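Local structure of major royal jelly protein 1 (Apis mellifera, 5YYL) at residues W136-G141 with V203-E208; A189-D194 with M261-Y266; S312-L317 with C416-N421. The protein probably nourishes bee larvae as the most abundant protein of royal jelly, and binds the sterol 24-methylenecholesterol. All blocks are in the same frame, centred on the assembly; numbering follows the deposited sequence.

Contact 1: residues W136-G141 with V203-E208; sequences WVLDSG and VYIADE
Leu138 turns CG opposite its backbone N (chi1 178°), and Ile205 does the same with its CG2 branch, so that a forked leucine end and a methyl meet between the two strands. Ile205 CG2 sits in the fork, 3.5 Å from Leu138 CD1 and 3.6 Å from Leu138 CD2. The other branch of the isoleucine contributes through its terminal methyl, with Ile205 CD1 3.8 Å from Leu138 CD1. Two residues back on each strand, Val203 CG2 lies over one face of the Trp136 indole in a CH-pi contact. It is 4.2 Å from the centroid of the six-membered ring and displaced toward the rim, near the CE3–CZ3 side. The indole N-H takes no part in this and is bonded to Asp130. Such an apolar seam between sheets is how neighbouring blades of a beta-propeller stack. Here 134-139 and 201-207 are each the second strand of a four-stranded antiparallel blade, and all four touching residues are buried. The backbones stay far apart, with the CA atoms of Leu138 and Ile205 8.2 Å from each other, so side chains alone bridge the interface. Where strand 134-139 ends, Asp139 forms an Asx turn: OD2 accepts from Gly141 N at 3.1 Å, the donor lying above the carboxylate plane. Lys153 pairs with OD1 of the same carboxylate.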
ATOM      1  N   TRP A 136     -19.042  12.096 -30.781  1.00 29.90           N
ATOM      2  CA  TRP A 136     -19.888  12.533 -31.894  1.00 28.71           C
ATOM      3  C   TRP A 136     -20.362  13.937 -31.623  1.00 28.96           C
ATOM      4  O   TRP A 136     -20.775  14.226 -30.504  1.00 30.05           O
ATOM      5  CB  TRP A 136     -21.090  11.612 -32.057  1.00 27.74           C
ATOM      6  CG  TRP A 136     -20.700  10.219 -32.353  1.00 28.47           C
ATOM      7  CD1 TRP A 136     -20.289   9.283 -31.456  1.00 29.19           C
ATOM      8  CD2 TRP A 136     -20.678   9.588 -33.635  1.00 29.82           C
ATOM      9  NE1 TRP A 136     -20.015   8.096 -32.096  1.00 29.85           N
ATOM     10  CE2 TRP A 136     -20.244   8.255 -33.437  1.00 30.57           C
ATOM     11  CE3 TRP A 136     -20.997  10.010 -34.934  1.00 30.27           C
ATOM     12  CZ2 TRP A 136     -20.118   7.338 -34.490  1.00 31.43           C
ATOM     13  CZ3 TRP A 136     -20.872   9.106 -35.982  1.00 31.22           C
ATOM     14  CH2 TRP A 136     -20.425   7.786 -35.755  1.00 31.92           C
ATOM     15  N   VAL A 137     -20.291  14.806 -32.632  1.00 29.05           N
ATOM     16  CA  VAL A 137     -20.726  16.210 -32.501  1.00 28.92           C
ATOM     17  C   VAL A 137     -21.730  16.586 -33.582  1.00 29.07           C
ATOM     18  O   VAL A 137     -21.472  16.395 -34.758  1.00 28.77           O
ATOM     19  CB  VAL A 137     -19.550  17.192 -32.598  1.00 27.83           C
ATOM     20  CG1 VAL A 137     -20.019  18.624 -32.349  1.00 28.12           C
ATOM     21  CG2 VAL A 137     -18.454  16.799 -31.614  1.00 28.31           C
ATOM     22  N   LEU A 138     -22.866  17.138 -33.164  1.00 30.56           N
ATOM     23  CA  LEU A 138     -23.890  17.658 -34.076  1.00 30.66           C
ATOM     24  C   LEU A 138     -23.681  19.156 -34.225  1.00 30.16           C
ATOM     25  O   LEU A 138     -24.120  19.918 -33.376  1.00 29.48           O
ATOM     26  CB  LEU A 138     -25.319  17.340 -33.562  1.00 29.52           C
ATOM     27  CG  LEU A 138     -26.501  17.869 -34.412  1.00 28.42           C
ATOM     28  CD1 LEU A 138     -26.590  17.171 -35.757  1.00 27.49           C
ATOM     29  CD2 LEU A 138     -27.825  17.726 -33.693  1.00 27.88           C
ATOM     30  N   ASP A 139     -22.986  19.557 -35.289  1.00 32.51           N
ATOM     31  CA  ASP A 139     -22.864  20.965 -35.682  1.00 34.74           C
ATOM     32  C   ASP A 139     -24.088  21.325 -36.516  1.00 34.33           C
ATOM     33  O   ASP A 139     -24.307  20.734 -37.573  1.00 34.00           O
ATOM     34  CB  ASP A 139     -21.570  21.199 -36.484  1.00 38.06           C
ATOM     35  CG  ASP A 139     -21.428  22.645 -37.014  1.00 39.55           C
ATOM     36  OD1 ASP A 139     -20.617  22.838 -37.954  1.00 39.08           O
ATOM     37  OD2 ASP A 139     -22.083  23.583 -36.482  1.00 37.90           O
ATOM     38  N   SER A 140     -24.871  22.287 -36.034  1.00 34.42           N
ATOM     39  CA  SER A 140     -26.093  22.692 -36.719  1.00 36.77           C
ATOM     40  C   SER A 140     -25.794  23.556 -37.946  1.00 40.98           C
ATOM     41  O   SER A 140     -26.474  23.463 -38.978  1.00 45.90           O
ATOM     42  CB  SER A 140     -27.020  23.434 -35.764  1.00 36.00           C
ATOM     43  OG  SER A 140     -26.418  24.593 -35.244  1.00 35.50           O
ATOM     44  N   GLY A 141     -24.761  24.389 -37.827  1.00 43.17           N
ATOM     45  CA  GLY A 141     -24.440  25.395 -38.835  1.00 41.74           C
ATOM     46  C   GLY A 141     -25.144  26.718 -38.588  1.00 41.90           C
ATOM     47  O   GLY A 141     -24.963  27.654 -39.360  1.00 43.69           O
ATOM     48  N   VAL A 203     -26.838   6.922 -35.946  1.00 41.34           N
ATOM     49  CA  VAL A 203     -27.102   8.205 -35.272  1.00 38.94           C
ATOM     50  C   VAL A 203     -28.556   8.618 -35.513  1.00 36.83           C
ATOM     51  O   VAL A 203     -29.153   8.205 -36.490  1.00 41.65           O
ATOM     52  CB  VAL A 203     -26.104   9.281 -35.731  1.00 38.00           C
ATOM     53  CG1 VAL A 203     -26.432  10.646 -35.169  1.00 37.61           C
ATOM     54  CG2 VAL A 203     -24.710   8.885 -35.289  1.00 40.03           C
ATOM     55  N   TYR A 204     -29.125   9.383 -34.587  1.00 33.51           N
ATOM     56  CA  TYR A 204     -30.479   9.919 -34.716  1.00 31.79           C
ATOM     57  C   TYR A 204     -30.467  11.404 -34.400  1.00 30.52           C
ATOM     58  O   TYR A 204     -29.972  11.792 -33.346  1.00 30.74           O
ATOM     59  CB  TYR A 204     -31.418   9.202 -33.757  1.00 32.07           C
ATOM     60  CG  TYR A 204     -31.413   7.708 -33.927  1.00 33.64           C
ATOM     61  CD1 TYR A 204     -32.238   7.090 -34.861  1.00 34.39           C
ATOM     62  CD2 TYR A 204     -30.576   6.905 -33.158  1.00 35.24           C
ATOM     63  CE1 TYR A 204     -32.237   5.712 -35.016  1.00 35.30           C
ATOM     64  CE2 TYR A 204     -30.560   5.520 -33.315  1.00 34.76           C
ATOM     65  CZ  TYR A 204     -31.390   4.937 -34.247  1.00 34.50           C
ATOM     66  OH  TYR A 204     -31.379   3.588 -34.417  1.00 35.54           O
ATOM     67  N   ILE A 205     -31.002  12.227 -35.305  1.00 29.44           N
ATOM     68  CA  ILE A 205     -30.923  13.680 -35.167  1.00 28.96           C
ATOM     69  C   ILE A 205     -32.311  14.309 -35.288  1.00 28.79           C
ATOM     70  O   ILE A 205     -32.914  14.282 -36.353  1.00 27.04           O
ATOM     71  CB  ILE A 205     -29.963  14.284 -36.212  1.00 28.69           C
ATOM     72  CG1 ILE A 205     -28.586  13.616 -36.111  1.00 28.84           C
ATOM     73  CG2 ILE A 205     -29.813  15.781 -36.018  1.00 28.47           C
ATOM     74  CD1 ILE A 205     -27.691  13.836 -37.317  1.00 29.44           C
ATOM     75  N   ALA A 206     -32.810  14.878 -34.192  1.00 30.27           N
ATOM     76  CA  ALA A 206     -34.121  15.536 -34.203  1.00 31.89           C
ATOM     77  C   ALA A 206     -33.975  16.926 -34.756  1.00 33.81           C
ATOM     78  O   ALA A 206     -32.957  17.564 -34.513  1.00 36.03           O
ATOM     79  CB  ALA A 206     -34.691  15.609 -32.808  1.00 31.58           C
ATOM     80  N   ASP A 207     -35.001  17.390 -35.472  1.00 36.21           N
ATOM     81  CA  ASP A 207     -35.061  18.738 -36.058  1.00 38.56           C
ATOM     82  C   ASP A 207     -36.317  19.444 -35.526  1.00 37.81           C
ATOM     83  O   ASP A 207     -37.400  19.293 -36.063  1.00 36.83           O
ATOM     84  CB  ASP A 207     -35.093  18.615 -37.597  1.00 41.56           C
ATOM     85  CG  ASP A 207     -35.352  19.956 -38.327  1.00 43.71           C
ATOM     86  OD1 ASP A 207     -35.326  21.051 -37.703  1.00 45.04           O
ATOM     87  OD2 ASP A 207     -35.594  19.905 -39.558  1.00 43.77           O
ATOM     88  N   GLU A 208     -36.161  20.219 -34.466  1.00 39.10           N
ATOM     89  CA  GLU A 208     -37.305  20.773 -33.755  1.00 40.19           C
ATOM     90  C   GLU A 208     -38.101  21.777 -34.591  1.00 41.16           C
ATOM     91  O   GLU A 208     -39.346  21.783 -34.526  1.00 43.32           O
ATOM     92  CB  GLU A 208     -36.882  21.378 -32.397  1.00 40.94           C
ATOM     93  CG  GLU A 208     -36.066  22.672 -32.403  1.00 40.57           C
ATOM     94  CD  GLU A 208     -35.568  23.055 -31.005  1.00 41.44           C
ATOM     95  OE1 GLU A 208     -34.580  23.810 -30.915  1.00 43.18           O
ATOM     96  OE2 GLU A 208     -36.142  22.600 -29.987  1.00 40.18           O
TER

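Contact 2: residues A189-D194 with M261-Y266; sequences AVQSLD and MTNNLY
Gln191 NE2 and the backbone O of Asn263 are both hydrogen-bonded to the hydroxyl OG1 of Thr280, which links the two segments through a third residue. The direct approach of the side chains is less productive. Gln191 NE2 lies 3.2 Å from Asn263 OD1, but the angle is too poor for a hydrogen bond; the side chains cross at about a right angle, with their amide planes 50° apart. Gln191 gets there by stretching out, CG anti to its backbone N (chi1 -162°) and the chain extended beyond it. At the other end of the same amide, OE1 is bonded to the Tyr204 hydroxyl, so both polar atoms have partners, which probably fixes the rotation of the group.

Deeper in, the contact turns apolar. Leu265 CD1 approaches the methyl of Ala189, CD1 to CB 4.1 Å, and Tyr204 and Met256 pack against the same leucine. The two layers belong to successive blades of the propeller: 185-192 is the first strand of one, 264-269 the second strand of the next.

Asn263 stands where the loop enters its strand, with backbone angles in the left-handed region. Just before it, Thr262 shapes an ST turn, its OG1 accepting from Asn264 N at 3.2 Å with a nearly straight N-H (160°). Thr262 OG1 and Tyr266 OH both also bond Glu332.

The chemistry thus divides by depth: buried methyl groups offer little directional preference, whereas at the partly exposed end the glutamine is probably oriented by two hydroxyls rather than by the asparagine oxygen beside it.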
ATOM      1  N   ALA A 189     -28.540  11.303 -30.597  1.00 27.79           N
ATOM      2  CA  ALA A 189     -28.427  10.038 -29.887  1.00 27.86           C
ATOM      3  C   ALA A 189     -27.694   9.071 -30.783  1.00 28.99           C
ATOM      4  O   ALA A 189     -27.889   9.088 -31.991  1.00 28.96           O
ATOM      5  CB  ALA A 189     -29.793   9.502 -29.542  1.00 27.59           C
ATOM      6  N   VAL A 190     -26.851   8.227 -30.193  1.00 29.77           N
ATOM      7  CA  VAL A 190     -25.985   7.351 -30.959  1.00 30.43           C
ATOM      8  C   VAL A 190     -26.082   5.915 -30.454  1.00 30.93           C
ATOM      9  O   VAL A 190     -26.079   5.675 -29.258  1.00 31.71           O
ATOM     10  CB  VAL A 190     -24.539   7.856 -30.863  1.00 31.68           C
ATOM     11  CG1 VAL A 190     -23.601   6.966 -31.673  1.00 33.20           C
ATOM     12  CG2 VAL A 190     -24.457   9.310 -31.323  1.00 31.55           C
ATOM     13  N   GLN A 191     -26.151   4.973 -31.387  1.00 33.41           N
ATOM     14  CA  GLN A 191     -26.295   3.546 -31.099  1.00 36.22           C
ATOM     15  C   GLN A 191     -25.092   2.798 -31.689  1.00 38.56           C
ATOM     16  O   GLN A 191     -25.141   2.317 -32.811  1.00 36.13           O
ATOM     17  CB  GLN A 191     -27.626   3.062 -31.704  1.00 37.28           C
ATOM     18  CG  GLN A 191     -28.196   1.758 -31.184  1.00 38.09           C
ATOM     19  CD  GLN A 191     -29.622   1.556 -31.688  1.00 39.71           C
ATOM     20  OE1 GLN A 191     -29.892   1.686 -32.887  1.00 38.77           O
ATOM     21  NE2 GLN A 191     -30.546   1.261 -30.772  1.00 40.85           N
ATOM     22  N   SER A 192     -23.990   2.735 -30.949  1.00 45.60           N
ATOM     23  CA  SER A 192     -22.827   1.951 -31.380  1.00 50.92           C
ATOM     24  C   SER A 192     -23.135   0.448 -31.288  1.00 56.94           C
ATOM     25  O   SER A 192     -23.009  -0.154 -30.216  1.00 58.99           O
ATOM     26  CB  SER A 192     -21.584   2.314 -30.565  1.00 51.53           C
ATOM     27  N   LEU A 193     -23.567  -0.130 -32.414  1.00 62.38           N
ATOM     28  CA  LEU A 193     -23.873  -1.563 -32.509  1.00 69.10           C
ATOM     29  C   LEU A 193     -22.594  -2.429 -32.527  1.00 78.64           C
ATOM     30  O   LEU A 193     -22.538  -3.464 -31.860  1.00 83.73           O
ATOM     31  CB  LEU A 193     -24.747  -1.856 -33.740  1.00 65.16           C
ATOM     32  N   ASP A 194     -21.574  -2.010 -33.280  1.00 88.78           N
ATOM     33  CA  ASP A 194     -20.289  -2.728 -33.325  1.00 89.79           C
ATOM     34  C   ASP A 194     -19.095  -1.785 -33.520  1.00 96.15           C
ATOM     35  O   ASP A 194     -19.015  -1.074 -34.533  1.00 95.71           O
ATOM     36  N   MET A 261     -31.342  -0.555 -22.931  1.00 36.81           N
ATOM     37  CA  MET A 261     -31.948  -1.863 -22.638  1.00 38.12           C
ATOM     38  C   MET A 261     -33.072  -2.245 -23.611  1.00 37.37           C
ATOM     39  O   MET A 261     -33.165  -3.402 -23.984  1.00 41.86           O
ATOM     40  CB  MET A 261     -32.400  -1.929 -21.154  1.00 40.81           C
ATOM     41  CG  MET A 261     -33.645  -2.771 -20.861  1.00 43.71           C
ATOM     42  SD  MET A 261     -34.221  -2.627 -19.142  1.00 46.11           S
ATOM     43  CE  MET A 261     -32.718  -2.879 -18.217  1.00 43.29           C
ATOM     44  N   THR A 262     -33.925  -1.295 -23.999  1.00 35.54           N
ATOM     45  CA  THR A 262     -35.074  -1.573 -24.881  1.00 33.22           C
ATOM     46  C   THR A 262     -34.910  -1.134 -26.338  1.00 33.48           C
ATOM     47  O   THR A 262     -35.724  -1.522 -27.183  1.00 34.50           O
ATOM     48  CB  THR A 262     -36.371  -0.923 -24.352  1.00 31.65           C
ATOM     49  OG1 THR A 262     -36.320   0.487 -24.546  1.00 31.04           O
ATOM     50  CG2 THR A 262     -36.565  -1.227 -22.882  1.00 32.55           C
ATOM     51  N   ASN A 263     -33.904  -0.310 -26.632  1.00 33.62           N
ATOM     52  CA  ASN A 263     -33.717   0.292 -27.964  1.00 34.97           C
ATOM     53  C   ASN A 263     -34.838   1.256 -28.404  1.00 33.51           C
ATOM     54  O   ASN A 263     -34.931   1.609 -29.582  1.00 31.97           O
ATOM     55  CB  ASN A 263     -33.481  -0.790 -29.040  1.00 38.15           C
ATOM     56  CG  ASN A 263     -32.304  -1.682 -28.714  1.00 40.89           C
ATOM     57  OD1 ASN A 263     -31.207  -1.440 -29.192  1.00 46.86           O
ATOM     58  ND2 ASN A 263     -32.516  -2.700 -27.876  1.00 41.93           N
ATOM     59  N   ASN A 264     -35.674   1.699 -27.468  1.00 32.22           N
ATOM     60  CA  ASN A 264     -36.652   2.754 -27.757  1.00 30.39           C
ATOM     61  C   ASN A 264     -35.961   4.102 -27.740  1.00 27.43           C
ATOM     62  O   ASN A 264     -35.270   4.420 -26.785  1.00 26.65           O
ATOM     63  CB  ASN A 264     -37.759   2.757 -26.730  1.00 31.17           C
ATOM     64  CG  ASN A 264     -38.552   1.485 -26.738  1.00 32.89           C
ATOM     65  OD1 ASN A 264     -38.818   0.893 -27.798  1.00 34.12           O
ATOM     66  ND2 ASN A 264     -38.959   1.059 -25.556  1.00 34.30           N
ATOM     67  N   LEU A 265     -36.123   4.868 -28.812  1.00 25.52           N
ATOM     68  CA  LEU A 265     -35.702   6.265 -28.854  1.00 23.74           C
ATOM     69  C   LEU A 265     -36.881   7.115 -28.380  1.00 23.04           C
ATOM     70  O   LEU A 265     -37.813   7.392 -29.145  1.00 20.57           O
ATOM     71  CB  LEU A 265     -35.291   6.651 -30.275  1.00 23.69           C
ATOM     72  CG  LEU A 265     -34.943   8.109 -30.528  1.00 24.66           C
ATOM     73  CD1 LEU A 265     -33.709   8.482 -29.724  1.00 25.94           C
ATOM     74  CD2 LEU A 265     -34.731   8.312 -32.015  1.00 24.98           C
ATOM     75  N   TYR A 266     -36.849   7.499 -27.102  1.00 23.08           N
ATOM     76  CA  TYR A 266     -37.884   8.362 -26.513  1.00 23.07           C
ATOM     77  C   TYR A 266     -37.688   9.789 -26.986  1.00 22.50           C
ATOM     78  O   TYR A 266     -36.559  10.198 -27.220  1.00 21.92           O
ATOM     79  CB  TYR A 266     -37.856   8.310 -24.990  1.00 23.15           C
ATOM     80  CG  TYR A 266     -38.178   6.945 -24.442  1.00 23.80           C
ATOM     81  CD1 TYR A 266     -39.494   6.558 -24.202  1.00 24.52           C
ATOM     82  CD2 TYR A 266     -37.168   6.046 -24.164  1.00 23.38           C
ATOM     83  CE1 TYR A 266     -39.793   5.295 -23.713  1.00 24.37           C
ATOM     84  CE2 TYR A 266     -37.444   4.795 -23.661  1.00 24.06           C
ATOM     85  CZ  TYR A 266     -38.750   4.419 -23.435  1.00 24.81           C
ATOM     86  OH  TYR A 266     -39.011   3.163 -22.948  1.00 25.39           O
TER

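Contact 3: residues S312-L317 with C416-N421; sequences SKSGVL and CENPDN
Val316 and Asn418 form the close-packed half of this contact, their side chains lying alongside one another and running opposite ways. The valine methyl CG2 lies 3.7 Å from Asn418 ND2 and 3.8 Å from Cys416 O, so a buried apolar group rests against both the amide end and the backbone of the loop. The other methyl is more distant, Val316 CG1 standing 4.4 Å from Cys416 CB. Asn418 also reaches the hairpin that leads into strand 316-321. With CG anti to the carbonyl carbon (chi1 -73°), its ND2 comes within 3.1 Å of Ser314 O, a weak hydrogen bond bent to 134°. The carboxamide is secured better from elsewhere, since its OD1 accepts from Asn331 ND2, which is bonded to Cys416 O as well; one asparagine thus holds two oxygens of the loop.

The receiving hairpin is stiffened from within. Ser312 to Gly315 make a type I beta turn, and Ser312 OG accepts from Val316 N at 2.7 Å while donating to Ser314 OG at 3.0 Å. Glu376 is hydrogen-bonded to the Ser314 hydroxyl as well, and to the backbone N of Lys313 in the same turn.

Beyond Asn418 the character changes. Pro419, Asp420 and Asn421 run into solvent without touching the hairpin, and Asn421 is poorly ordered, in contrast to the buried Val316 and Cys416.

At the buried end, Cys416 is tied by its disulfide to Cys329 of strand 326-331, the neighbour of 316-321 in the same propeller blade. Ile411 of helix 407-411 packs on both Val316 and Cys416, so helix, loop and the two middle strands of the blade meet here, ahead of strand 426-430.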
ATOM      1  N   SER A 312     -31.029   5.441 -18.243  1.00 22.17           N
ATOM      2  CA  SER A 312     -29.953   4.659 -17.629  1.00 22.49           C
ATOM      3  C   SER A 312     -29.815   3.336 -18.363  1.00 24.70           C
ATOM      4  O   SER A 312     -30.772   2.875 -18.988  1.00 24.72           O
ATOM      5  CB  SER A 312     -30.272   4.402 -16.159  1.00 22.35           C
ATOM      6  OG  SER A 312     -31.547   3.787 -16.017  1.00 23.43           O
ATOM      7  N   LYS A 313     -28.639   2.714 -18.284  1.00 28.00           N
ATOM      8  CA  LYS A 313     -28.472   1.325 -18.753  1.00 30.69           C
ATOM      9  C   LYS A 313     -29.514   0.420 -18.077  1.00 30.92           C
ATOM     10  O   LYS A 313     -30.086  -0.454 -18.724  1.00 34.14           O
ATOM     11  CB  LYS A 313     -27.056   0.782 -18.456  1.00 32.39           C
ATOM     12  CG  LYS A 313     -25.896   1.456 -19.193  1.00 33.31           C
ATOM     13  N   SER A 314     -29.786   0.684 -16.796  1.00 31.27           N
ATOM     14  CA  SER A 314     -30.789  -0.078 -16.020  1.00 32.09           C
ATOM     15  C   SER A 314     -32.289   0.153 -16.374  1.00 31.86           C
ATOM     16  O   SER A 314     -33.170  -0.481 -15.775  1.00 33.21           O
ATOM     17  CB  SER A 314     -30.567   0.184 -14.524  1.00 31.28           C
ATOM     18  OG  SER A 314     -30.647   1.566 -14.232  1.00 30.93           O
ATOM     19  N   GLY A 315     -32.582   1.044 -17.322  1.00 29.82           N
ATOM     20  CA  GLY A 315     -33.941   1.194 -17.860  1.00 28.46           C
ATOM     21  C   GLY A 315     -34.802   2.264 -17.197  1.00 26.95           C
ATOM     22  O   GLY A 315     -36.015   2.223 -17.335  1.00 25.19           O
ATOM     23  N   VAL A 316     -34.187   3.224 -16.497  1.00 26.04           N
ATOM     24  CA  VAL A 316     -34.906   4.357 -15.906  1.00 26.02           C
ATOM     25  C   VAL A 316     -34.777   5.581 -16.819  1.00 27.36           C
ATOM     26  O   VAL A 316     -33.654   6.017 -17.119  1.00 26.77           O
ATOM     27  CB  VAL A 316     -34.326   4.727 -14.536  1.00 26.14           C
ATOM     28  CG1 VAL A 316     -35.169   5.809 -13.875  1.00 26.29           C
ATOM     29  CG2 VAL A 316     -34.239   3.482 -13.650  1.00 27.10           C
ATOM     30  N   LEU A 317     -35.915   6.124 -17.264  1.00 27.92           N
ATOM     31  CA  LEU A 317     -35.962   7.344 -18.095  1.00 28.00           C
ATOM     32  C   LEU A 317     -36.098   8.557 -17.187  1.00 26.88           C
ATOM     33  O   LEU A 317     -37.037   8.629 -16.400  1.00 25.90           O
ATOM     34  CB  LEU A 317     -37.161   7.336 -19.043  1.00 29.41           C
ATOM     35  CG  LEU A 317     -37.477   8.634 -19.829  1.00 31.67           C
ATOM     36  CD1 LEU A 317     -36.628   8.765 -21.088  1.00 32.31           C
ATOM     37  CD2 LEU A 317     -38.962   8.740 -20.189  1.00 31.09           C
ATOM     38  N   CYS A 416     -39.948   4.611  -9.522  1.00 35.01           N
ATOM     39  CA  CYS A 416     -38.889   4.516 -10.537  1.00 32.80           C
ATOM     40  C   CYS A 416     -37.820   3.460 -10.296  1.00 32.72           C
ATOM     41  O   CYS A 416     -37.123   3.097 -11.244  1.00 31.12           O
ATOM     42  CB  CYS A 416     -38.206   5.873 -10.688  1.00 32.60           C
ATOM     43  SG  CYS A 416     -39.293   7.144 -11.384  1.00 33.11           S
ATOM     44  N   GLU A 417     -37.676   2.955  -9.069  1.00 35.55           N
ATOM     45  CA  GLU A 417     -36.535   2.072  -8.751  1.00 37.93           C
ATOM     46  C   GLU A 417     -36.597   0.725  -9.447  1.00 38.68           C
ATOM     47  O   GLU A 417     -37.671   0.251  -9.815  1.00 37.64           O
ATOM     48  CB  GLU A 417     -36.368   1.853  -7.247  1.00 39.24           C
ATOM     49  CG  GLU A 417     -37.324   0.894  -6.569  1.00 41.56           C
ATOM     50  CD  GLU A 417     -37.000   0.723  -5.082  1.00 46.28           C
ATOM     51  OE1 GLU A 417     -35.837   0.380  -4.738  1.00 52.55           O
ATOM     52  OE2 GLU A 417     -37.907   0.909  -4.244  1.00 47.10           O
ATOM     53  N   ASN A 418     -35.422   0.140  -9.647  1.00 41.86           N
ATOM     54  CA  ASN A 418     -35.302  -1.264 -10.024  1.00 44.26           C
ATOM     55  C   ASN A 418     -35.184  -2.082  -8.727  1.00 45.57           C
ATOM     56  O   ASN A 418     -34.690  -1.583  -7.710  1.00 43.77           O
ATOM     57  CB  ASN A 418     -34.082  -1.498 -10.917  1.00 44.63           C
ATOM     58  CG  ASN A 418     -34.282  -0.971 -12.307  1.00 44.95           C
ATOM     59  OD1 ASN A 418     -35.189  -1.397 -13.012  1.00 51.05           O
ATOM     60  ND2 ASN A 418     -33.440  -0.039 -12.714  1.00 46.87           N
ATOM     61  N   PRO A 419     -35.623  -3.349  -8.756  1.00 48.47           N
ATOM     62  CA  PRO A 419     -35.649  -4.145  -7.529  1.00 50.37           C
ATOM     63  C   PRO A 419     -34.256  -4.363  -6.941  1.00 54.11           C
ATOM     64  O   PRO A 419     -33.349  -4.784  -7.659  1.00 55.52           O
ATOM     65  CB  PRO A 419     -36.263  -5.478  -7.985  1.00 50.37           C
ATOM     66  CG  PRO A 419     -36.888  -5.208  -9.322  1.00 50.28           C
ATOM     67  CD  PRO A 419     -36.024  -4.148  -9.929  1.00 49.58           C
ATOM     68  N   ASP A 420     -34.106  -4.069  -5.650  1.00 58.38           N
ATOM     69  CA  ASP A 420     -32.817  -4.144  -4.957  1.00 61.96           C
ATOM     70  C   ASP A 420     -32.559  -5.532  -4.370  1.00 65.01           C
ATOM     71  O   ASP A 420     -33.335  -5.993  -3.528  1.00 62.38           O
ATOM     72  CB  ASP A 420     -32.762  -3.103  -3.827  1.00 64.10           C
ATOM     73  N   ASN A 421     -31.496  -6.189  -4.843  1.00 68.82           N
ATOM     74  CA  ASN A 421     -30.947  -7.401  -4.204  1.00 65.40           C
ATOM     75  C   ASN A 421     -29.933  -6.960  -3.132  1.00 62.29           C
ATOM     76  O   ASN A 421     -28.824  -6.540  -3.457  1.00 64.53           O
ATOM     77  CB  ASN A 421     -30.278  -8.334  -5.239  1.00 66.69           C
ATOM     78  CG  ASN A 421     -31.206  -8.711  -6.386  1.00 65.14           C
TER

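In the fold
Contacts 1 and 2 join successive blades; contact 3 joins the blade after those to the loop at 416-421. Contacts 1 and 2, with centres 15 Å apart, share the blade containing the neighbouring strands 185-192 and 201-207: 201-207 faces back to 136-141 and 185-192 forward to 261-266. Tyr204 N and Ala189 O, 2.9 Å apart, join them directly, as neighbouring strands do. Contact 3 lies about 17 Å from contact 2 between centres, and the two still touch, Met261 CE packing 3.5 Å from Ser314 O and Tyr266 against Leu317. Contacts 1 and 3 do not meet, their nearest atoms being about 14 Å apart. None of the three includes the sterol-pocket residues Pro364, Val366, Ile373 and Ile430.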